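Local coordinates for DNA polymerase (Pyrobaculum calidifontis, PDB 5MDN), which probably extends DNA by adding deoxyribonucleotides from their triphosphates, with release of diphosphate, as a family B DNA polymerase, at residues Val264-Val276 / Leu362-Trp376. Sequence-based numbering, arbitrary orientation.
Sequences VYGHWSVVGRANV and LDQVAAASVGNRVEW
Three groups converge on the hydroxyl OH of Tyr-265. Asn-372 ND2 donates to Tyr-265 OH at 2.6 Å, with the oxygen 23° out of the amide plane, and Trp-376 NE1 adds a weak, bent bond to it from the edge of the indole. Arg-114 NH2 is the third partner. Asn-372 and Tyr-265 come from opposite directions, the amide nearly perpendicular (84°) to the ring. Ala-368 CB makes a CH-pi contact with one face of the phenol, 3.8 Å from the Tyr-265 ring centroid, while Val-264 CG2 lies over the opposite face, so the ring is sandwiched between two aliphatic groups. A leucine in place of this tyrosine would probably leave Asn-372 ND2 and Trp-376 NE1 without their shared acceptor and Ala-368 without its aromatic face. Ala-367 CB rests against both Tyr-265 CB and His-267 CB. Gln-364 CG, set anti to its own carbonyl carbon (chi1 -69°), lies over a face of the His-267 imidazole, 3.6 Å from His-267 CE1. The rotation of that ring is fixed from its edge, where His-267 ND1 donates in plane to a lone pair of Val-264 O at 2.6 Å. Further along, Asp-363 CA makes a CA-H...O contact of 3.4 Å with Asn-275 O; the Asp-363 carboxylate joins Asp-7 at a bound magnesium. Ala-274 CB packs on Leu-362 CB at 3.7 Å, and Val-276 CG2 closes on Leu-362 CG. This buried contact joins the exonuclease and polymerase regions: strand 274-277, at the margin of the exonuclease sheet beside strand 226-229, meets the weakly bonded helical turn 362-365, whose Leu-362 also leans on helix 326-356, while Tyr-265 reaches the first turns of helix 370-384.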
loop_
_atom_site.group_PDB
_atom_site.type_symbol
_atom_site.label_atom_id
_atom_site.label_comp_id
_atom_site.label_asym_id
_atom_site.label_seq_id
_atom_site.Cartn_x
_atom_site.Cartn_y
_atom_site.Cartn_z
ATOM N N VAL A 264 -3.054 -13.900 -2.120
ATOM C CA VAL A 264 -4.017 -12.809 -2.176
ATOM C C VAL A 264 -3.307 -11.462 -2.324
ATOM O O VAL A 264 -2.154 -11.285 -1.901
ATOM C CB VAL A 264 -4.914 -12.840 -0.926
ATOM C CG1 VAL A 264 -4.112 -12.498 0.325
ATOM C CG2 VAL A 264 -6.115 -11.917 -1.088
ATOM N N TYR A 265 -4.003 -10.509 -2.946
ATOM C CA TYR A 265 -3.505 -9.178 -3.289
ATOM C C TYR A 265 -2.291 -9.219 -4.208
ATOM O O TYR A 265 -1.603 -8.203 -4.364
ATOM C CB TYR A 265 -3.163 -8.351 -2.042
ATOM C CG TYR A 265 -4.144 -8.484 -0.903
ATOM C CD1 TYR A 265 -5.464 -8.079 -1.043
ATOM C CD2 TYR A 265 -3.741 -8.990 0.325
ATOM C CE1 TYR A 265 -6.359 -8.193 0.002
ATOM C CE2 TYR A 265 -4.626 -9.107 1.375
ATOM C CZ TYR A 265 -5.933 -8.707 1.209
ATOM O OH TYR A 265 -6.816 -8.824 2.259
ATOM N N GLY A 266 -2.010 -10.363 -4.824
ATOM C CA GLY A 266 -0.778 -10.520 -5.565
ATOM C C GLY A 266 0.463 -10.653 -4.713
ATOM O O GLY A 266 1.569 -10.678 -5.260
ATOM N N HIS A 267 0.317 -10.736 -3.393
ATOM C CA HIS A 267 1.471 -10.948 -2.534
ATOM C C HIS A 267 1.957 -12.388 -2.664
ATOM O O HIS A 267 1.214 -13.291 -3.059
ATOM C CB HIS A 267 1.134 -10.625 -1.077
ATOM C CG HIS A 267 0.762 -11.821 -0.255
ATOM N ND1 HIS A 267 -0.532 -12.287 -0.158
ATOM C CD2 HIS A 267 1.513 -12.637 0.523
ATOM C CE1 HIS A 267 -0.561 -13.341 0.638
ATOM N NE2 HIS A 267 0.668 -13.575 1.063
ATOM N N TRP A 268 3.224 -12.597 -2.326
ATOM C CA TRP A 268 3.857 -13.904 -2.440
ATOM C C TRP A 268 4.077 -14.477 -1.049
ATOM O O TRP A 268 4.746 -13.855 -0.215
ATOM C CB TRP A 268 5.174 -13.810 -3.210
ATOM C CG TRP A 268 4.963 -13.775 -4.687
ATOM C CD1 TRP A 268 4.496 -12.725 -5.425
ATOM C CD2 TRP A 268 5.174 -14.851 -5.608
ATOM N NE1 TRP A 268 4.421 -13.076 -6.751
ATOM C CE2 TRP A 268 4.830 -14.377 -6.889
ATOM C CE3 TRP A 268 5.629 -16.166 -5.475
ATOM C CZ2 TRP A 268 4.927 -15.172 -8.028
ATOM C CZ3 TRP A 268 5.722 -16.954 -6.606
ATOM C CH2 TRP A 268 5.373 -16.455 -7.865
ATOM N N SER A 269 3.510 -15.656 -0.804
ATOM C CA SER A 269 3.595 -16.305 0.495
ATOM C C SER A 269 4.871 -17.131 0.587
ATOM O O SER A 269 5.193 -17.898 -0.326
ATOM C CB SER A 269 2.372 -17.194 0.731
ATOM O OG SER A 269 2.553 -18.011 1.874
ATOM N N VAL A 270 5.591 -16.969 1.691
ATOM C CA VAL A 270 6.719 -17.821 2.043
ATOM C C VAL A 270 6.377 -18.404 3.407
ATOM O O VAL A 270 6.512 -17.725 4.433
ATOM C CB VAL A 270 8.046 -17.056 2.066
ATOM C CG1 VAL A 270 9.200 -18.006 2.311
ATOM C CG2 VAL A 270 8.247 -16.298 0.762
ATOM N N VAL A 271 5.917 -19.659 3.418
ATOM C CA VAL A 271 5.311 -20.247 4.610
ATOM C C VAL A 271 6.276 -20.185 5.786
ATOM O O VAL A 271 7.464 -20.508 5.661
ATOM C CB VAL A 271 4.867 -21.688 4.318
ATOM C CG1 VAL A 271 4.477 -22.402 5.604
ATOM C CG2 VAL A 271 3.710 -21.696 3.330
ATOM N N GLY A 272 5.761 -19.771 6.941
ATOM C CA GLY A 272 6.547 -19.685 8.154
ATOM C C GLY A 272 7.402 -18.447 8.283
ATOM O O GLY A 272 8.273 -18.407 9.160
ATOM N N ARG A 273 7.179 -17.434 7.449
ATOM C CA ARG A 273 7.907 -16.177 7.555
ATOM C C ARG A 273 7.129 -15.098 6.816
ATOM O O ARG A 273 6.236 -15.386 6.016
ATOM C CB ARG A 273 9.338 -16.301 7.012
ATOM C CG ARG A 273 9.504 -17.270 5.853
ATOM C CD ARG A 273 10.951 -17.313 5.383
ATOM N NE ARG A 273 11.861 -17.738 6.443
ATOM C CZ ARG A 273 12.618 -18.830 6.387
ATOM N NH1 ARG A 273 12.582 -19.611 5.317
ATOM N NH2 ARG A 273 13.417 -19.137 7.401
ATOM N N ALA A 274 7.479 -13.845 7.103
ATOM C CA ALA A 274 6.774 -12.683 6.570
ATOM C C ALA A 274 7.531 -12.143 5.360
ATOM O O ALA A 274 8.622 -11.582 5.501
ATOM C CB ALA A 274 6.618 -11.610 7.645
ATOM N N ASN A 275 6.953 -12.315 4.173
ATOM C CA ASN A 275 7.473 -11.697 2.958
ATOM C C ASN A 275 6.843 -10.316 2.814
ATOM O O ASN A 275 5.656 -10.197 2.487
ATOM C CB ASN A 275 7.183 -12.567 1.739
ATOM C CG ASN A 275 7.642 -11.926 0.446
ATOM O OD1 ASN A 275 8.750 -11.393 0.363
ATOM N ND2 ASN A 275 6.795 -11.978 -0.574
ATOM N N VAL A 276 7.635 -9.272 3.055
ATOM C CA VAL A 276 7.174 -7.891 2.979
ATOM C C VAL A 276 7.771 -7.246 1.736
ATOM O O VAL A 276 8.980 -7.344 1.494
ATOM C CB VAL A 276 7.548 -7.102 4.245
ATOM C CG1 VAL A 276 6.994 -5.689 4.170
ATOM C CG2 VAL A 276 7.029 -7.815 5.484
ATOM N N LEU A 362 1.690 -10.033 8.607
ATOM C CA LEU A 362 2.694 -9.062 8.186
ATOM C C LEU A 362 2.914 -9.087 6.678
ATOM O O LEU A 362 3.205 -8.045 6.078
ATOM C CB LEU A 362 4.007 -9.326 8.928
ATOM C CG LEU A 362 5.082 -8.240 8.931
ATOM C CD1 LEU A 362 4.460 -6.871 9.149
ATOM C CD2 LEU A 362 6.108 -8.534 10.017
ATOM N N ASP A 363 2.792 -10.260 6.052
ATOM C CA ASP A 363 2.975 -10.369 4.612
ATOM C C ASP A 363 1.800 -9.820 3.809
ATOM O O ASP A 363 1.916 -9.701 2.583
ATOM C CB ASP A 363 3.239 -11.830 4.227
ATOM C CG ASP A 363 2.194 -12.786 4.775
ATOM O OD1 ASP A 363 0.986 -12.547 4.580
ATOM O OD2 ASP A 363 2.587 -13.786 5.413
ATOM N N GLN A 364 0.678 -9.491 4.454
ATOM C CA GLN A 364 -0.500 -8.993 3.755
ATOM C C GLN A 364 -0.893 -7.568 4.115
ATOM O O GLN A 364 -1.605 -6.934 3.326
ATOM C CB GLN A 364 -1.710 -9.901 4.022
ATOM C CG GLN A 364 -1.625 -11.276 3.385
ATOM C CD GLN A 364 -2.649 -12.240 3.950
ATOM O OE1 GLN A 364 -2.334 -13.386 4.277
ATOM N NE2 GLN A 364 -3.887 -11.781 4.059
ATOM N N VAL A 365 -0.489 -7.064 5.283
ATOM C CA VAL A 365 -0.989 -5.778 5.765
ATOM C C VAL A 365 -0.666 -4.660 4.777
ATOM O O VAL A 365 -1.493 -3.773 4.531
ATOM C CB VAL A 365 -0.441 -5.486 7.175
ATOM C CG1 VAL A 365 1.085 -5.417 7.180
ATOM C CG2 VAL A 365 -1.039 -4.198 7.721
ATOM N N ALA A 366 0.532 -4.684 4.188
ATOM C CA ALA A 366 0.909 -3.643 3.237
ATOM C C ALA A 366 0.371 -3.914 1.836
ATOM O O ALA A 366 0.057 -2.967 1.106
ATOM C CB ALA A 366 2.431 -3.502 3.195
ATOM N N ALA A 367 0.262 -5.186 1.445
ATOM C CA ALA A 367 -0.227 -5.513 0.110
ATOM C C ALA A 367 -1.693 -5.144 -0.064
ATOM O O ALA A 367 -2.115 -4.785 -1.170
ATOM C CB ALA A 367 -0.023 -7.001 -0.174
ATOM N N ALA A 368 -2.479 -5.232 1.005
ATOM C CA ALA A 368 -3.893 -4.902 0.936
ATOM C C ALA A 368 -4.097 -3.395 0.826
ATOM O O ALA A 368 -3.264 -2.595 1.260
ATOM C CB ALA A 368 -4.623 -5.441 2.167
ATOM N N SER A 369 -5.226 -3.008 0.239
ATOM C CA SER A 369 -5.571 -1.600 0.143
ATOM C C SER A 369 -6.051 -1.085 1.497
ATOM O O SER A 369 -6.397 -1.855 2.399
ATOM C CB SER A 369 -6.643 -1.370 -0.925
ATOM O OG SER A 369 -7.855 -2.023 -0.596
ATOM N N VAL A 370 -6.046 0.244 1.636
ATOM C CA VAL A 370 -6.437 0.871 2.898
ATOM C C VAL A 370 -7.836 0.425 3.308
ATOM O O VAL A 370 -8.077 0.068 4.469
ATOM C CB VAL A 370 -6.337 2.403 2.791
ATOM C CG1 VAL A 370 -6.736 3.051 4.105
ATOM C CG2 VAL A 370 -4.924 2.807 2.394
ATOM N N GLY A 371 -8.778 0.438 2.361
ATOM C CA GLY A 371 -10.124 -0.019 2.663
ATOM C C GLY A 371 -10.177 -1.505 2.940
ATOM O O GLY A 371 -10.914 -1.957 3.820
ATOM N N ASN A 372 -9.411 -2.287 2.186
ATOM C CA ASN A 372 -9.333 -3.710 2.482
ATOM C C ASN A 372 -8.763 -3.947 3.882
ATOM O O ASN A 372 -9.240 -4.824 4.609
ATOM C CB ASN A 372 -8.536 -4.430 1.384
ATOM C CG ASN A 372 -8.586 -5.943 1.518
ATOM O OD1 ASN A 372 -9.316 -6.645 0.814
ATOM N ND2 ASN A 372 -7.778 -6.452 2.422
ATOM N N ARG A 373 -7.765 -3.156 4.292
ATOM C CA ARG A 373 -7.199 -3.297 5.634
ATOM C C ARG A 373 -8.229 -2.954 6.711
ATOM O O ARG A 373 -8.327 -3.645 7.732
ATOM C CB ARG A 373 -5.956 -2.411 5.765
ATOM C CG ARG A 373 -5.007 -2.786 6.891
ATOM C CD ARG A 373 -3.826 -1.827 6.943
ATOM N NE ARG A 373 -3.047 -1.832 5.704
ATOM C CZ ARG A 373 -2.823 -0.753 4.960
ATOM N NH1 ARG A 373 -3.314 0.420 5.334
ATOM N NH2 ARG A 373 -2.102 -0.841 3.849
ATOM N N VAL A 374 -8.998 -1.880 6.503
ATOM C CA VAL A 374 -9.990 -1.456 7.490
ATOM C C VAL A 374 -11.117 -2.477 7.592
ATOM O O VAL A 374 -11.634 -2.745 8.684
ATOM C CB VAL A 374 -10.527 -0.061 7.115
ATOM C CG1 VAL A 374 -11.771 0.291 7.924
ATOM C CG2 VAL A 374 -9.451 0.992 7.296
ATOM N N GLU A 375 -11.501 -3.079 6.465
ATOM C CA GLU A 375 -12.609 -4.026 6.475
ATOM C C GLU A 375 -12.263 -5.300 7.237
ATOM O O GLU A 375 -13.140 -5.895 7.874
ATOM C CB GLU A 375 -13.029 -4.343 5.043
ATOM C CG GLU A 375 -14.422 -4.906 4.925
ATOM C CD GLU A 375 -14.983 -4.739 3.528
ATOM O OE1 GLU A 375 -14.500 -5.428 2.605
ATOM O OE2 GLU A 375 -15.902 -3.913 3.353
ATOM N N TRP A 376 -11.002 -5.734 7.192
ATOM C CA TRP A 376 -10.583 -6.872 8.001
ATOM C C TRP A 376 -10.534 -6.540 9.486
ATOM O O TRP A 376 -10.648 -7.448 10.316
ATOM C CB TRP A 376 -9.220 -7.385 7.534
ATOM C CG TRP A 376 -9.314 -8.298 6.353
ATOM C CD1 TRP A 376 -8.848 -8.065 5.091
ATOM C CD2 TRP A 376 -9.927 -9.592 6.322
ATOM N NE1 TRP A 376 -9.129 -9.138 4.278
ATOM C CE2 TRP A 376 -9.790 -10.088 5.010
ATOM C CE3 TRP A 376 -10.574 -10.381 7.277
ATOM C CZ2 TRP A 376 -10.278 -11.337 4.630
ATOM C CZ3 TRP A 376 -11.058 -11.618 6.898
ATOM C CH2 TRP A 376 -10.909 -12.084 5.588
#